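Local coordinates for short-chain dehydrogenase/reductase SDR (Vibrio parahaemolyticus, PDB 3GUY), which probably catalyses NAD(P)-dependent oxidation or reduction of a still unidentified substrate, as other short-chain dehydrogenases/reductases do, at residues D[19-24]-D[73-78]; D[60-65]-D[111-116]; D[204-209]-D[213-218]. The protein carries 2 engineered substitutions. One frame throughout, in Å; residues are numbered along the deposited sequence.

Contact 1: D[19-24]-D[73-78]; sequences KLYDAE and PSTVVH
Tyr21, near the C-terminal end of helix 12-23, comes closest in backbone to Thr75 of strand 75-78, yet their CA atoms stay 10.7 Å apart, a gap bridged by the length of one aromatic side chain. The CB atoms of Tyr21, Thr75 and Val77 all point into this gap. Tyr21 carries the helix side alone: CG stands opposite the carbonyl carbon (chi1 -79°), which sends the ring down from the helix onto the sheet, phenol oxygen first. Its OH arrives beside the methyl groups of two strand residues, 4.1 Å from Val77 CG2 and 4.3 Å from Thr75 CG2. One of the two ring carbons flanking the hydroxyl-bearing carbon, Tyr21 CE2, lies 4.4 Å from Val77 CG2. The Val77 methyl meets the ring at a slant. No hydrogen bond crosses the contact, and the spacing is that of loose van der Waals packing. Thr75 and Val77, two residues apart on the strand, turn the same way, whereas Val76 projects to the other face of the sheet and lies on Leu114 of helix 93-118. This is the layered build of a Rossmann fold: a parallel sheet with helices on both faces, strand 75-78 lying next to strand 4-7, and helix 12-23 following strand 4-7 through the glycine-rich turn that in this family typically serves the dinucleotide. The contact joins the far end of that helix to the neighbouring strand. Around it, Ile4 packs against both Tyr21 and Thr75, and the ring of His204 meets that of Tyr21 edge-to-face. At the strand's start, Ser74 OG is hydrogen-bonded to Leu3 O.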
# COMPACT_ATOMS: atom_id res chain seq x y z
N LYS D 19 15.82 23.79 -17.34
CA LYS D 19 15.61 24.50 -18.60
C LYS D 19 14.19 25.07 -18.72
O LYS D 19 14.03 26.22 -19.16
CB LYS D 19 15.92 23.59 -19.79
CG LYS D 19 17.36 23.22 -19.83
CD LYS D 19 17.63 22.16 -20.85
CE LYS D 19 19.11 21.84 -20.90
NZ LYS D 19 19.37 20.86 -22.00
N LEU D 20 13.16 24.31 -18.29
CA LEU D 20 11.77 24.79 -18.39
C LEU D 20 11.50 25.93 -17.40
O LEU D 20 10.74 26.87 -17.70
CB LEU D 20 10.75 23.66 -18.18
CG LEU D 20 10.69 22.45 -19.13
CD1 LEU D 20 9.67 21.46 -18.55
CD2 LEU D 20 10.35 22.76 -20.59
N TYR D 21 12.08 25.85 -16.21
CA TYR D 21 11.90 26.92 -15.22
C TYR D 21 12.65 28.19 -15.69
O TYR D 21 12.12 29.28 -15.62
CB TYR D 21 12.45 26.53 -13.84
CG TYR D 21 11.59 25.63 -12.99
CD1 TYR D 21 10.31 26.03 -12.57
CD2 TYR D 21 12.06 24.39 -12.58
CE1 TYR D 21 9.53 25.21 -11.78
CE2 TYR D 21 11.28 23.56 -11.78
CZ TYR D 21 10.02 23.99 -11.38
OH TYR D 21 9.26 23.17 -10.58
N ASP D 22 13.89 28.02 -16.15
CA ASP D 22 14.68 29.12 -16.70
C ASP D 22 13.95 29.81 -17.87
O ASP D 22 13.76 31.03 -17.83
CB ASP D 22 16.02 28.61 -17.18
CG ASP D 22 16.90 29.71 -17.74
OD1 ASP D 22 17.42 30.49 -16.92
OD2 ASP D 22 17.08 29.79 -18.98
N ALA D 23 13.57 29.05 -18.89
CA ALA D 23 12.70 29.53 -19.98
C ALA D 23 11.46 30.33 -19.54
O ALA D 23 10.96 31.14 -20.32
CB ALA D 23 12.27 28.37 -20.84
N GLU D 24 10.94 30.11 -18.33
CA GLU D 24 9.83 30.93 -17.79
C GLU D 24 10.34 32.18 -17.11
O GLU D 24 9.61 32.80 -16.34
CB GLU D 24 9.04 30.19 -16.71
CG GLU D 24 8.16 29.08 -17.18
CD GLU D 24 7.44 28.41 -16.00
OE1 GLU D 24 8.04 28.22 -14.91
OE2 GLU D 24 6.27 28.05 -16.19
N PRO D 73 14.50 29.73 -0.89
CA PRO D 73 13.91 29.20 -2.12
C PRO D 73 12.39 29.15 -2.04
O PRO D 73 11.83 29.01 -0.95
CB PRO D 73 14.51 27.80 -2.23
CG PRO D 73 15.02 27.47 -0.90
CD PRO D 73 15.35 28.74 -0.19
N SER D 74 11.75 29.29 -3.19
CA SER D 74 10.31 29.14 -3.25
C SER D 74 9.95 27.68 -3.62
O SER D 74 8.90 27.18 -3.25
CB SER D 74 9.74 30.09 -4.28
OG SER D 74 10.30 29.82 -5.55
N THR D 75 10.84 27.05 -4.39
CA THR D 75 10.72 25.62 -4.69
C THR D 75 12.10 24.98 -4.54
O THR D 75 13.13 25.62 -4.83
CB THR D 75 10.17 25.39 -6.13
OG1 THR D 75 8.95 26.14 -6.28
CG2 THR D 75 9.86 23.92 -6.41
N VAL D 76 12.09 23.75 -4.04
CA VAL D 76 13.24 22.89 -4.06
C VAL D 76 12.83 21.55 -4.69
O VAL D 76 11.88 20.90 -4.26
CB VAL D 76 13.85 22.65 -2.67
CG1 VAL D 76 15.04 21.76 -2.83
CG2 VAL D 76 14.19 24.01 -1.97
N VAL D 77 13.52 21.18 -5.74
CA VAL D 77 13.21 19.98 -6.43
C VAL D 77 14.36 19.02 -6.16
O VAL D 77 15.49 19.25 -6.57
CB VAL D 77 13.04 20.18 -7.91
CG1 VAL D 77 12.85 18.83 -8.61
CG2 VAL D 77 11.86 21.12 -8.17
N HIS D 78 14.06 17.92 -5.49
CA HIS D 78 15.10 16.93 -5.25
C HIS D 78 14.97 15.81 -6.27
O HIS D 78 14.01 15.04 -6.22
CB HIS D 78 15.02 16.40 -3.81
CG HIS D 78 16.07 15.39 -3.46
ND1 HIS D 78 17.41 15.68 -3.45
CD2 HIS D 78 15.98 14.06 -3.18
CE1 HIS D 78 18.11 14.60 -3.13
NE2 HIS D 78 17.26 13.59 -2.97

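Contact 2: D[60-65]-D[111-116]; sequences QEVEQL and LRELVK
Glu113 of helix 93-118 meets Val62 and Glu63 of helix 59-67, and the closest CA pair, Glu63 with Glu113, is 6.5 Å apart. Leu111 turns away from the other helix, and Arg112 reaches the second subunit, its NE weakly bonded to Gln91 O there. Next comes Glu113 itself: its CB touches Val62 CG1 at 3.9 Å as the two side chains run past each other in opposite directions. A bend at chi2 (69°) then swings the carboxylate against the backbone of Glu63, with Glu113 CD 3.8 Å from Glu63 CA. In this doubly wound Rossmann fold both helices lie on the same face of the sheet, before and after strand 75-78. Glu63 CB meets Glu113 OE1 at 3.9 Å, while the Glu63 carboxylate leads away from the contact. The two carboxylate planes are turned 57° apart, and Glu63 OE1 keeps 5.7 Å from Glu113 OE1, a spacing that should ease the repulsion between them. Glu113 OE2 forms a salt bridge with Arg117 on its own helix, which probably offsets its charge. Beyond it, Lys116 NZ is hydrogen-bonded to Gln89 O of the second subunit.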
# COMPACT_ATOMS: atom_id res chain seq x y z
N GLN D 60 27.38 17.67 6.08
CA GLN D 60 28.13 18.95 6.11
C GLN D 60 28.02 19.69 4.75
O GLN D 60 27.79 20.90 4.71
CB GLN D 60 29.60 18.72 6.47
CG GLN D 60 29.80 18.07 7.86
CD GLN D 60 29.80 16.53 7.88
OE1 GLN D 60 29.22 15.85 7.02
NE2 GLN D 60 30.47 15.97 8.90
N GLU D 61 28.17 18.96 3.66
CA GLU D 61 28.07 19.60 2.36
C GLU D 61 26.64 20.13 2.09
O GLU D 61 26.47 21.21 1.49
CB GLU D 61 28.60 18.70 1.24
CG GLU D 61 30.13 18.46 1.32
CD GLU D 61 30.75 17.87 0.03
OE1 GLU D 61 30.27 18.14 -1.10
OE2 GLU D 61 31.77 17.14 0.16
N VAL D 62 25.62 19.41 2.56
CA VAL D 62 24.23 19.85 2.39
C VAL D 62 23.90 21.09 3.24
O VAL D 62 23.20 22.00 2.80
CB VAL D 62 23.25 18.68 2.67
CG1 VAL D 62 21.82 19.16 2.77
CG2 VAL D 62 23.40 17.63 1.57
N GLU D 63 24.44 21.14 4.45
CA GLU D 63 24.26 22.28 5.33
C GLU D 63 24.94 23.51 4.70
O GLU D 63 24.37 24.59 4.70
CB GLU D 63 24.79 21.91 6.73
CG GLU D 63 25.07 23.03 7.72
CD GLU D 63 26.31 22.68 8.56
OE1 GLU D 63 26.19 21.79 9.45
OE2 GLU D 63 27.40 23.22 8.28
N GLN D 64 26.12 23.34 4.10
CA GLN D 64 26.79 24.47 3.40
C GLN D 64 26.07 24.90 2.12
O GLN D 64 26.14 26.07 1.75
CB GLN D 64 28.20 24.10 3.01
CG GLN D 64 29.16 23.99 4.20
CD GLN D 64 30.27 23.01 3.91
OE1 GLN D 64 30.75 22.90 2.77
NE2 GLN D 64 30.69 22.27 4.95
N LEU D 65 25.43 23.95 1.44
CA LEU D 65 24.71 24.26 0.21
C LEU D 65 23.66 25.32 0.52
O LEU D 65 23.62 26.34 -0.12
CB LEU D 65 24.09 22.97 -0.44
CG LEU D 65 23.01 23.09 -1.56
CD1 LEU D 65 23.56 23.66 -2.90
CD2 LEU D 65 22.34 21.72 -1.80
N LEU D 111 16.07 16.81 2.73
CA LEU D 111 14.81 17.09 3.42
C LEU D 111 14.96 17.57 4.88
O LEU D 111 14.19 18.43 5.36
CB LEU D 111 13.85 15.87 3.39
CG LEU D 111 12.45 16.12 3.94
CD1 LEU D 111 11.79 17.31 3.12
CD2 LEU D 111 11.56 14.82 3.92
N ARG D 112 15.90 17.00 5.61
CA ARG D 112 16.10 17.44 6.98
C ARG D 112 16.57 18.91 7.02
O ARG D 112 16.14 19.68 7.88
CB ARG D 112 17.14 16.56 7.67
CG ARG D 112 17.55 17.03 9.03
CD ARG D 112 18.50 16.04 9.67
NE ARG D 112 18.98 16.60 10.93
CZ ARG D 112 20.00 17.45 11.04
NH1 ARG D 112 20.74 17.79 9.99
NH2 ARG D 112 20.32 17.91 12.24
N GLU D 113 17.48 19.26 6.12
CA GLU D 113 17.99 20.62 6.08
C GLU D 113 16.89 21.61 5.67
O GLU D 113 16.76 22.72 6.27
CB GLU D 113 19.18 20.70 5.15
CG GLU D 113 19.98 21.99 5.30
CD GLU D 113 20.73 22.09 6.63
OE1 GLU D 113 21.04 21.03 7.23
OE2 GLU D 113 21.03 23.22 7.05
N LEU D 114 16.05 21.20 4.71
CA LEU D 114 14.87 21.98 4.35
C LEU D 114 13.90 22.21 5.50
O LEU D 114 13.41 23.35 5.68
CB LEU D 114 14.15 21.39 3.11
CG LEU D 114 15.01 21.42 1.85
CD1 LEU D 114 14.24 20.67 0.72
CD2 LEU D 114 15.39 22.88 1.44
N VAL D 115 13.63 21.17 6.31
CA VAL D 115 12.67 21.31 7.41
C VAL D 115 13.24 22.14 8.54
O VAL D 115 12.52 22.91 9.17
CB VAL D 115 12.18 19.94 7.94
CG1 VAL D 115 11.26 20.11 9.11
CG2 VAL D 115 11.43 19.15 6.81
N LYS D 116 14.52 21.96 8.80
CA LYS D 116 15.27 22.74 9.80
C LYS D 116 15.15 24.23 9.48
O LYS D 116 14.76 25.00 10.34
CB LYS D 116 16.75 22.31 9.80
CG LYS D 116 17.52 22.72 11.04
CD LYS D 116 18.91 22.04 11.12
CE LYS D 116 19.55 22.23 12.50
NZ LYS D 116 19.08 21.13 13.42

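Contact 3: D[204-209]-D[213-218]; sequences HGALAN and GYVSDI. Engineered in segment 204-209: Ala206 (natural residue Ser).
Ala206 and Val215 face each other where helix 196-207 turns back into strand 214-222, the last helix-strand pair of the Rossmann sheet. The tight part is a valine methyl against the last turn of the helix: Val215 CG2, set opposite its own carbonyl carbon, comes to 3.5 Å from Ala206 O and 4.3 Å from Ala206 CB. Ala206 is an engineered replacement for serine; the Ile218 side chain also points at it, but the closeness modelled there is doubtful. Toward the connecting turn the contact slackens. After the helix, Ala208 centres an inverse gamma turn, and partly exposed Asn209 reaches across to the strand: its ND2 donates to Gly213 O at 2.9 Å, a weak bond bent to 123°. The Asn209 amide crosses Tyr214 at its CB, CG to CB 3.9 Å, while the Tyr214 ring leads away to a cation-pi contact with Lys167. Strand 214-222 ends the sheet within the chain, but pairs antiparallel with a strand of the third subunit, carrying the sheet across the interface. Between helix and strand a water accepts from Val215 N at 3.0 Å and is modelled as donating to Ala206 O, though that second bond is implausibly short.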
# COMPACT_ATOMS: atom_id res chain seq x y z
N HIS D 204 6.44 19.51 -14.78
CA HIS D 204 6.32 20.96 -14.74
C HIS D 204 4.89 21.46 -14.96
O HIS D 204 4.40 22.26 -14.19
CB HIS D 204 7.28 21.58 -15.76
CG HIS D 204 7.29 23.07 -15.69
ND1 HIS D 204 6.42 23.85 -16.44
CD2 HIS D 204 7.99 23.93 -14.92
CE1 HIS D 204 6.61 25.12 -16.14
NE2 HIS D 204 7.56 25.19 -15.22
N GLY D 205 4.21 21.00 -16.00
CA GLY D 205 2.79 21.33 -16.19
C GLY D 205 1.90 21.10 -14.97
O GLY D 205 1.17 21.99 -14.57
N ALA D 206 1.98 19.92 -14.36
CA ALA D 206 1.19 19.57 -13.15
C ALA D 206 1.52 20.41 -11.90
O ALA D 206 0.64 20.77 -11.10
CB ALA D 206 1.36 18.10 -12.85
N LEU D 207 2.79 20.72 -11.72
CA LEU D 207 3.17 21.52 -10.57
C LEU D 207 2.82 23.02 -10.73
O LEU D 207 2.86 23.76 -9.75
CB LEU D 207 4.65 21.37 -10.30
CG LEU D 207 5.05 19.96 -9.81
CD1 LEU D 207 6.55 19.76 -9.92
CD2 LEU D 207 4.60 19.75 -8.41
N ALA D 208 2.48 23.48 -11.93
CA ALA D 208 2.17 24.91 -12.16
C ALA D 208 0.74 25.25 -11.73
O ALA D 208 -0.11 25.57 -12.58
CB ALA D 208 2.39 25.28 -13.61
N ASN D 209 0.47 25.19 -10.42
CA ASN D 209 -0.89 25.30 -9.91
C ASN D 209 -1.31 26.78 -9.86
O ASN D 209 -0.66 27.59 -9.19
CB ASN D 209 -1.10 24.50 -8.59
CG ASN D 209 -0.94 25.33 -7.33
OD1 ASN D 209 0.17 25.53 -6.85
ND2 ASN D 209 -2.06 25.76 -6.75
N GLY D 213 -6.47 24.46 -5.59
CA GLY D 213 -6.08 23.03 -5.52
C GLY D 213 -4.62 22.92 -5.95
O GLY D 213 -4.15 23.77 -6.74
N TYR D 214 -3.89 21.93 -5.44
CA TYR D 214 -2.55 21.63 -5.97
C TYR D 214 -2.36 20.10 -6.15
O TYR D 214 -3.11 19.31 -5.58
CB TYR D 214 -1.43 22.22 -5.09
CG TYR D 214 -1.22 21.45 -3.83
CD1 TYR D 214 -0.09 20.65 -3.65
CD2 TYR D 214 -2.15 21.49 -2.82
CE1 TYR D 214 0.09 19.91 -2.51
CE2 TYR D 214 -1.96 20.78 -1.67
CZ TYR D 214 -0.84 20.00 -1.52
OH TYR D 214 -0.67 19.28 -0.37
N VAL D 215 -1.40 19.72 -6.99
CA VAL D 215 -1.11 18.30 -7.24
C VAL D 215 -0.09 17.92 -6.16
O VAL D 215 1.07 18.38 -6.21
CB VAL D 215 -0.49 18.08 -8.60
CG1 VAL D 215 0.12 16.64 -8.68
CG2 VAL D 215 -1.56 18.39 -9.71
N SER D 216 -0.53 17.08 -5.23
CA SER D 216 0.33 16.60 -4.12
C SER D 216 1.14 15.35 -4.47
O SER D 216 2.17 15.08 -3.89
CB SER D 216 -0.52 16.36 -2.86
OG SER D 216 -1.60 15.47 -3.06
N ASP D 217 0.68 14.59 -5.45
CA ASP D 217 1.30 13.32 -5.81
C ASP D 217 1.03 13.09 -7.28
O ASP D 217 -0.11 13.18 -7.72
CB ASP D 217 0.72 12.14 -4.97
CG ASP D 217 0.76 12.37 -3.43
OD1 ASP D 217 1.79 11.95 -2.82
OD2 ASP D 217 -0.19 12.97 -2.81
N ILE D 218 2.06 12.77 -8.05
CA ILE D 218 1.90 12.50 -9.43
C ILE D 218 2.80 11.33 -9.91
O ILE D 218 3.97 11.17 -9.48
CB ILE D 218 2.14 13.81 -10.27
CG1 ILE D 218 1.66 13.62 -11.71
CG2 ILE D 218 3.58 14.23 -10.20
CD1 ILE D 218 1.63 14.95 -12.57
O HOH W 1 0.07 21.60 -8.77

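Strand 75-78 has Tyr21 of contact 1 on one face, while helix 93-118, one partner of contact 2, packs on the other, Val76 CG2 touching Leu114 CD2 at 3.8 Å. Contact 1 is buried, a phenol oxygen against methyl groups with no hydrogen bond between the segments. Contact 2, helix on helix, is mostly buried, with Glu63 at its exposed rim and the second subunit beside it. Contact 3, partly buried at the sheet's edge, mixes methyl packing with a weak amide bond and borders the third subunit. His204 ties contact 3 to contact 1, its CB packing on Leu20 and its NE2 weakly hydrogen-bonded to Glu24 OE1. Contacts 2 and 3 do not touch, their nearest atoms being about 12 Å apart.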